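Local atomic coordinates of pesticidal crystal protein Cry2Aa (Bacillus thuringiensis serovar kurstaki, PDB entry 1I5P), a protein that kills dipteran and lepidopteran larvae by binding to their midgut epithelial cells and promoting colloid-osmotic lysis. Residues K36-W41 with P419-R424; D218-C223 with D578-N583. All coordinates share one frame; numbering follows the deposited sequence.

In the fold
Both contacts tie helical elements to the beta domains of this three-domain toxin, and they lie on opposite sides of the chain's centre, about 28 Å apart between centres. Contact 1 is the more buried: helix 31-44 meets the lead-in to strand 422-430 in the beta-prism domain, largely through a proline and two indoles, with water and a lysine serving the polar groups. Contact 2 is partly buried and smaller, joining helix 202-232 of the bundle to the C-terminal jelly-roll domain through a pair of direct amide-to-backbone bonds. They share no helix or strand of their own, yet each has a side chain touching helix 238-259: Tyr-421 in contact 1, Ser-220 in contact 2.

Contact 1. Residues K36-W41 with P419-R424; sequences KEWMEW and PDYFIR
Pro-419 lies against two indoles of one helix, Trp-38 and Trp-41, and makes CH-pi contacts with both. Its CD sits 3.7 Å from the centroid of the Trp-38 six-membered ring, only 5° off the normal, and 3.8 Å from the centroid of the Trp-41 five-membered ring. The proline CB reaches the other end of the first indole, 3.6 Å from Trp-38 NE1, while CG packs 3.7 Å from Trp-41 CB. The two tryptophans leave the helix differently: CG of Trp-41 is anti to its backbone N (chi1 168°), whereas that of Trp-38 is anti to the carbonyl carbon (chi1 -85°). The indole planes are steeply inclined to each other, with Trp-38 CZ3 over the same face of Trp-41 that takes the proline. Tyr-421 adds a looser apolar touch, its CE1 near the Trp-38 plane at the ring's edge.

This joins helix 31-44 to the loop entering strand 422-430 of the beta-prism domain, where Phe-422 pairs with Asn-469 and Ile-423 with Phe-373.

The polar contacts are mostly indirect. One water accepts from Asp-420 N (3.0 Å) and donates to Glu-37 OE1 (2.8 Å); a second, in the ring plane, accepts from Trp-38 NE1 at 2.9 Å. Glu-37 OE1 lies 4.5 Å from Asp-420 OD1, but Lys-29 forms salt bridges to both carboxylates and probably offsets their repulsion. Trp-41 NE1 bonds to Tyr-417 O.

Contact 2. Residues D218-C223 with D578-N583; sequences DYSNYC and DGVNDN
Here the helical bundle docks on the jelly-roll domain: Asn-221, on helix 202-232, reaches across to the backbone of Gly-579 in the turn and of Asn-581 at the start of the short, weakly bonded strand 581-582. The carboxamide uses both its ends. Its OD1 accepts from Asn-581 N at 2.8 Å, nearly straight at 166°, while its ND2 donates to Gly-579 O at 3.1 Å, with the acceptor close to the amide plane. The two bonds straddle Val-580, and together they fix the amide's rotation and leave little doubt which end is oxygen. With CG anti to the carbonyl carbon (chi1 -71°), the group swings out from the helix flank to meet the turn.

Beside this polar pair lies a small apolar patch. Val-580 CG2 is 4.0 Å from Ser-220 CB, and CG1 of the same valine is 4.1 Å from that Ser-220 CB. The serine hydroxyl is turned back to its own helix, bonding to Thr-216 O, and its CB makes the closest approach to the valine. Val-580 also touches Phe-587 of strand 585-597; in the same segment Asp-578 forms a salt bridge with Lys-263. This interface of bundle helix and jelly roll, held here by the Asn-221 amide, is part of the three-domain architecture of the delta-endotoxins.

Contact 1. Residues K36-W41 with P419-R424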
loop_
_atom_site.group_PDB
_atom_site.type_symbol
_atom_site.label_atom_id
_atom_site.label_comp_id
_atom_site.label_asym_id
_atom_site.label_seq_id
_atom_site.Cartn_x
_atom_site.Cartn_y
_atom_site.Cartn_z
ATOM N N LYS A 36 18.509 -7.197 1.849
ATOM C CA LYS A 36 19.293 -6.817 3.030
ATOM C C LYS A 36 18.571 -5.775 3.872
ATOM O O LYS A 36 18.615 -5.825 5.097
ATOM C CB LYS A 36 20.655 -6.237 2.633
ATOM C CG LYS A 36 21.637 -7.232 2.054
ATOM C CD LYS A 36 23.020 -6.604 1.919
ATOM C CE LYS A 36 23.940 -7.473 1.070
ATOM N NZ LYS A 36 23.989 -8.884 1.540
ATOM N N GLU A 37 17.924 -4.816 3.219
ATOM C CA GLU A 37 17.210 -3.785 3.957
ATOM C C GLU A 37 16.056 -4.368 4.759
ATOM O O GLU A 37 15.826 -3.978 5.908
ATOM C CB GLU A 37 16.701 -2.697 3.013
ATOM C CG GLU A 37 17.743 -1.663 2.641
ATOM C CD GLU A 37 17.176 -0.532 1.804
ATOM O OE1 GLU A 37 16.018 -0.123 2.042
ATOM O OE2 GLU A 37 17.897 -0.041 0.913
ATOM N N TRP A 38 15.328 -5.304 4.162
ATOM C CA TRP A 38 14.214 -5.926 4.865
ATOM C C TRP A 38 14.734 -6.787 6.013
ATOM O O TRP A 38 14.127 -6.830 7.084
ATOM C CB TRP A 38 13.364 -6.752 3.901
ATOM C CG TRP A 38 12.338 -5.922 3.203
ATOM C CD1 TRP A 38 12.462 -5.307 1.990
ATOM C CD2 TRP A 38 11.056 -5.540 3.717
ATOM N NE1 TRP A 38 11.343 -4.565 1.717
ATOM C CE2 TRP A 38 10.462 -4.688 2.761
ATOM C CE3 TRP A 38 10.352 -5.832 4.895
ATOM C CZ2 TRP A 38 9.194 -4.122 2.940
ATOM C CZ3 TRP A 38 9.087 -5.270 5.075
ATOM C CH2 TRP A 38 8.524 -4.423 4.100
ATOM N N MET A 39 15.861 -7.464 5.787
ATOM C CA MET A 39 16.465 -8.289 6.830
ATOM C C MET A 39 16.905 -7.399 7.985
ATOM O O MET A 39 16.704 -7.743 9.144
ATOM C CB MET A 39 17.681 -9.065 6.303
ATOM C CG MET A 39 17.350 -10.407 5.662
ATOM S SD MET A 39 18.823 -11.297 5.106
ATOM C CE MET A 39 19.157 -12.356 6.537
ATOM N N GLU A 40 17.508 -6.257 7.671
ATOM C CA GLU A 40 17.948 -5.347 8.721
ATOM C C GLU A 40 16.746 -4.760 9.438
ATOM O O GLU A 40 16.760 -4.578 10.651
ATOM C CB GLU A 40 18.804 -4.227 8.137
ATOM C CG GLU A 40 20.260 -4.606 8.044
ATOM C CD GLU A 40 20.826 -4.983 9.401
ATOM O OE1 GLU A 40 21.102 -4.056 10.195
ATOM O OE2 GLU A 40 20.990 -6.196 9.674
ATOM N N TRP A 41 15.709 -4.456 8.671
ATOM C CA TRP A 41 14.475 -3.919 9.226
ATOM C C TRP A 41 13.969 -4.908 10.280
ATOM O O TRP A 41 13.623 -4.530 11.401
ATOM C CB TRP A 41 13.441 -3.762 8.105
ATOM C CG TRP A 41 12.034 -3.482 8.559
ATOM C CD1 TRP A 41 11.519 -2.279 8.952
ATOM C CD2 TRP A 41 10.945 -4.417 8.605
ATOM N NE1 TRP A 41 10.175 -2.404 9.231
ATOM C CE2 TRP A 41 9.799 -3.704 9.026
ATOM C CE3 TRP A 41 10.826 -5.784 8.326
ATOM C CZ2 TRP A 41 8.552 -4.317 9.174
ATOM C CZ3 TRP A 41 9.582 -6.395 8.471
ATOM C CH2 TRP A 41 8.461 -5.657 8.891
ATOM N N PRO A 419 10.910 -0.495 4.829
ATOM C CA PRO A 419 11.840 -0.300 3.709
ATOM C C PRO A 419 11.126 0.172 2.457
ATOM O O PRO A 419 10.072 -0.361 2.109
ATOM C CB PRO A 419 12.464 -1.689 3.535
ATOM C CG PRO A 419 12.491 -2.196 4.941
ATOM C CD PRO A 419 11.091 -1.836 5.414
ATOM N N ASP A 420 11.697 1.179 1.798
ATOM C CA ASP A 420 11.131 1.756 0.572
ATOM C C ASP A 420 9.777 2.441 0.756
ATOM O O ASP A 420 9.122 2.824 -0.219
ATOM C CB ASP A 420 11.034 0.689 -0.520
ATOM C CG ASP A 420 12.402 0.171 -0.948
ATOM O OD1 ASP A 420 13.251 0.990 -1.370
ATOM O OD2 ASP A 420 12.627 -1.055 -0.860
ATOM N N TYR A 421 9.351 2.592 2.004
ATOM C CA TYR A 421 8.097 3.282 2.280
ATOM C C TYR A 421 8.421 4.642 2.854
ATOM O O TYR A 421 9.321 4.778 3.686
ATOM C CB TYR A 421 7.236 2.522 3.296
ATOM C CG TYR A 421 6.430 1.378 2.720
ATOM C CD1 TYR A 421 7.044 0.176 2.370
ATOM C CD2 TYR A 421 5.046 1.482 2.567
ATOM C CE1 TYR A 421 6.310 -0.893 1.889
ATOM C CE2 TYR A 421 4.296 0.410 2.083
ATOM C CZ TYR A 421 4.934 -0.773 1.749
ATOM O OH TYR A 421 4.201 -1.837 1.272
ATOM N N PHE A 422 7.695 5.653 2.397
ATOM C CA PHE A 422 7.887 7.004 2.899
ATOM C C PHE A 422 6.622 7.419 3.622
ATOM O O PHE A 422 5.529 6.932 3.315
ATOM C CB PHE A 422 8.140 7.995 1.754
ATOM C CG PHE A 422 9.361 7.691 0.934
ATOM C CD1 PHE A 422 9.289 6.826 -0.152
ATOM C CD2 PHE A 422 10.585 8.263 1.253
ATOM C CE1 PHE A 422 10.417 6.543 -0.917
ATOM C CE2 PHE A 422 11.727 7.982 0.493
ATOM C CZ PHE A 422 11.637 7.117 -0.593
ATOM N N ILE A 423 6.764 8.305 4.598
ATOM C CA ILE A 423 5.592 8.797 5.290
ATOM C C ILE A 423 5.085 9.910 4.378
ATOM O O ILE A 423 5.581 11.033 4.425
ATOM C CB ILE A 423 5.946 9.364 6.677
ATOM C CG1 ILE A 423 6.379 8.222 7.605
ATOM C CG2 ILE A 423 4.743 10.095 7.264
ATOM C CD1 ILE A 423 6.869 8.685 8.961
ATOM N N ARG A 424 4.124 9.578 3.521
ATOM C CA ARG A 424 3.567 10.547 2.587
ATOM C C ARG A 424 2.413 11.358 3.158
ATOM O O ARG A 424 1.922 12.283 2.517
ATOM C CB ARG A 424 3.127 9.847 1.302
ATOM C CG ARG A 424 4.294 9.300 0.482
ATOM C CD ARG A 424 5.274 10.402 0.095
ATOM N NE ARG A 424 6.410 9.866 -0.649
ATOM C CZ ARG A 424 7.499 10.558 -0.963
ATOM N NH1 ARG A 424 7.612 11.831 -0.602
ATOM N NH2 ARG A 424 8.484 9.969 -1.627
HETATM O O HOH W 1 14.461 2.251 2.208
HETATM O O HOH W 2 10.984 -2.845 -0.609
#

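Contact 2. Residues D218-C223 with D578-N583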
loop_
_atom_site.group_PDB
_atom_site.type_symbol
_atom_site.label_atom_id
_atom_site.label_comp_id
_atom_site.label_asym_id
_atom_site.label_seq_id
_atom_site.Cartn_x
_atom_site.Cartn_y
_atom_site.Cartn_z
ATOM N N ASP A 218 -10.255 -16.337 -8.600
ATOM C CA ASP A 218 -10.507 -17.243 -7.480
ATOM C C ASP A 218 -9.632 -16.959 -6.264
ATOM O O ASP A 218 -10.130 -16.847 -5.138
ATOM C CB ASP A 218 -10.296 -18.695 -7.913
ATOM C CG ASP A 218 -11.260 -19.128 -9.001
ATOM O OD1 ASP A 218 -12.211 -18.375 -9.285
ATOM O OD2 ASP A 218 -11.068 -20.222 -9.568
ATOM N N TYR A 219 -8.329 -16.853 -6.492
ATOM C CA TYR A 219 -7.398 -16.596 -5.410
ATOM C C TYR A 219 -7.572 -15.204 -4.811
ATOM O O TYR A 219 -7.471 -15.032 -3.596
ATOM C CB TYR A 219 -5.967 -16.787 -5.907
ATOM C CG TYR A 219 -5.674 -18.180 -6.432
ATOM C CD1 TYR A 219 -4.546 -18.419 -7.211
ATOM C CD2 TYR A 219 -6.520 -19.257 -6.150
ATOM C CE1 TYR A 219 -4.263 -19.686 -7.697
ATOM C CE2 TYR A 219 -6.243 -20.540 -6.634
ATOM C CZ TYR A 219 -5.114 -20.744 -7.409
ATOM O OH TYR A 219 -4.831 -21.990 -7.923
ATOM N N SER A 220 -7.830 -14.212 -5.658
ATOM C CA SER A 220 -8.015 -12.844 -5.175
ATOM C C SER A 220 -9.247 -12.765 -4.292
ATOM O O SER A 220 -9.178 -12.275 -3.162
ATOM C CB SER A 220 -8.170 -11.866 -6.343
ATOM O OG SER A 220 -6.961 -11.707 -7.072
ATOM N N ASN A 221 -10.373 -13.252 -4.803
ATOM C CA ASN A 221 -11.612 -13.217 -4.034
ATOM C C ASN A 221 -11.485 -13.987 -2.721
ATOM O O ASN A 221 -11.962 -13.528 -1.683
ATOM C CB ASN A 221 -12.778 -13.769 -4.862
ATOM C CG ASN A 221 -13.189 -12.838 -5.999
ATOM O OD1 ASN A 221 -12.869 -11.647 -5.994
ATOM N ND2 ASN A 221 -13.920 -13.377 -6.971
ATOM N N TYR A 222 -10.833 -15.147 -2.762
ATOM C CA TYR A 222 -10.658 -15.940 -1.549
ATOM C C TYR A 222 -9.904 -15.154 -0.479
ATOM O O TYR A 222 -10.278 -15.172 0.694
ATOM C CB TYR A 222 -9.899 -17.237 -1.846
ATOM C CG TYR A 222 -9.545 -18.006 -0.590
ATOM C CD1 TYR A 222 -10.513 -18.723 0.116
ATOM C CD2 TYR A 222 -8.252 -17.968 -0.076
ATOM C CE1 TYR A 222 -10.197 -19.385 1.309
ATOM C CE2 TYR A 222 -7.926 -18.619 1.112
ATOM C CZ TYR A 222 -8.895 -19.323 1.799
ATOM O OH TYR A 222 -8.547 -19.956 2.978
ATOM N N CYS A 223 -8.837 -14.468 -0.883
ATOM C CA CYS A 223 -8.043 -13.676 0.056
ATOM C C CYS A 223 -8.853 -12.515 0.617
ATOM O O CYS A 223 -8.862 -12.273 1.823
ATOM C CB CYS A 223 -6.784 -13.128 -0.627
ATOM S SG CYS A 223 -5.544 -14.370 -1.008
ATOM N N ASP A 578 -13.168 -8.482 -14.684
ATOM C CA ASP A 578 -12.123 -9.489 -14.589
ATOM C C ASP A 578 -12.483 -10.553 -13.564
ATOM O O ASP A 578 -11.738 -11.511 -13.354
ATOM C CB ASP A 578 -10.795 -8.823 -14.229
ATOM C CG ASP A 578 -10.057 -8.305 -15.450
ATOM O OD1 ASP A 578 -10.719 -7.785 -16.374
ATOM O OD2 ASP A 578 -8.817 -8.415 -15.483
ATOM N N GLY A 579 -13.637 -10.381 -12.929
ATOM C CA GLY A 579 -14.093 -11.351 -11.951
ATOM C C GLY A 579 -13.708 -11.096 -10.505
ATOM O O GLY A 579 -14.203 -11.777 -9.615
ATOM N N VAL A 580 -12.836 -10.122 -10.261
ATOM C CA VAL A 580 -12.411 -9.814 -8.901
ATOM C C VAL A 580 -13.374 -8.860 -8.199
ATOM O O VAL A 580 -13.635 -7.760 -8.692
ATOM C CB VAL A 580 -11.011 -9.158 -8.888
ATOM C CG1 VAL A 580 -10.631 -8.770 -7.464
ATOM C CG2 VAL A 580 -9.985 -10.106 -9.481
ATOM N N ASN A 581 -13.897 -9.277 -7.049
ATOM C CA ASN A 581 -14.805 -8.424 -6.286
ATOM C C ASN A 581 -13.999 -7.837 -5.138
ATOM O O ASN A 581 -13.694 -8.522 -4.149
ATOM C CB ASN A 581 -15.991 -9.219 -5.735
ATOM C CG ASN A 581 -17.169 -8.326 -5.374
ATOM O OD1 ASN A 581 -17.039 -7.399 -4.568
ATOM N ND2 ASN A 581 -18.324 -8.595 -5.976
ATOM N N ASP A 582 -13.662 -6.560 -5.283
ATOM C CA ASP A 582 -12.856 -5.838 -4.308
ATOM C C ASP A 582 -13.719 -4.851 -3.532
ATOM O O ASP A 582 -14.014 -3.763 -4.019
ATOM C CB ASP A 582 -11.751 -5.070 -5.041
ATOM C CG ASP A 582 -10.546 -4.794 -4.169
ATOM O OD1 ASP A 582 -10.699 -4.757 -2.930
ATOM O OD2 ASP A 582 -9.443 -4.603 -4.732
ATOM N N ASN A 583 -14.110 -5.230 -2.323
ATOM C CA ASN A 583 -14.938 -4.371 -1.482
ATOM C C ASN A 583 -16.161 -3.835 -2.237
ATOM O O ASN A 583 -16.536 -2.671 -2.093
ATOM C CB ASN A 583 -14.094 -3.210 -0.946
ATOM C CG ASN A 583 -14.812 -2.401 0.113
ATOM O OD1 ASN A 583 -15.564 -2.944 0.915
ATOM N ND2 ASN A 583 -14.571 -1.095 0.125
#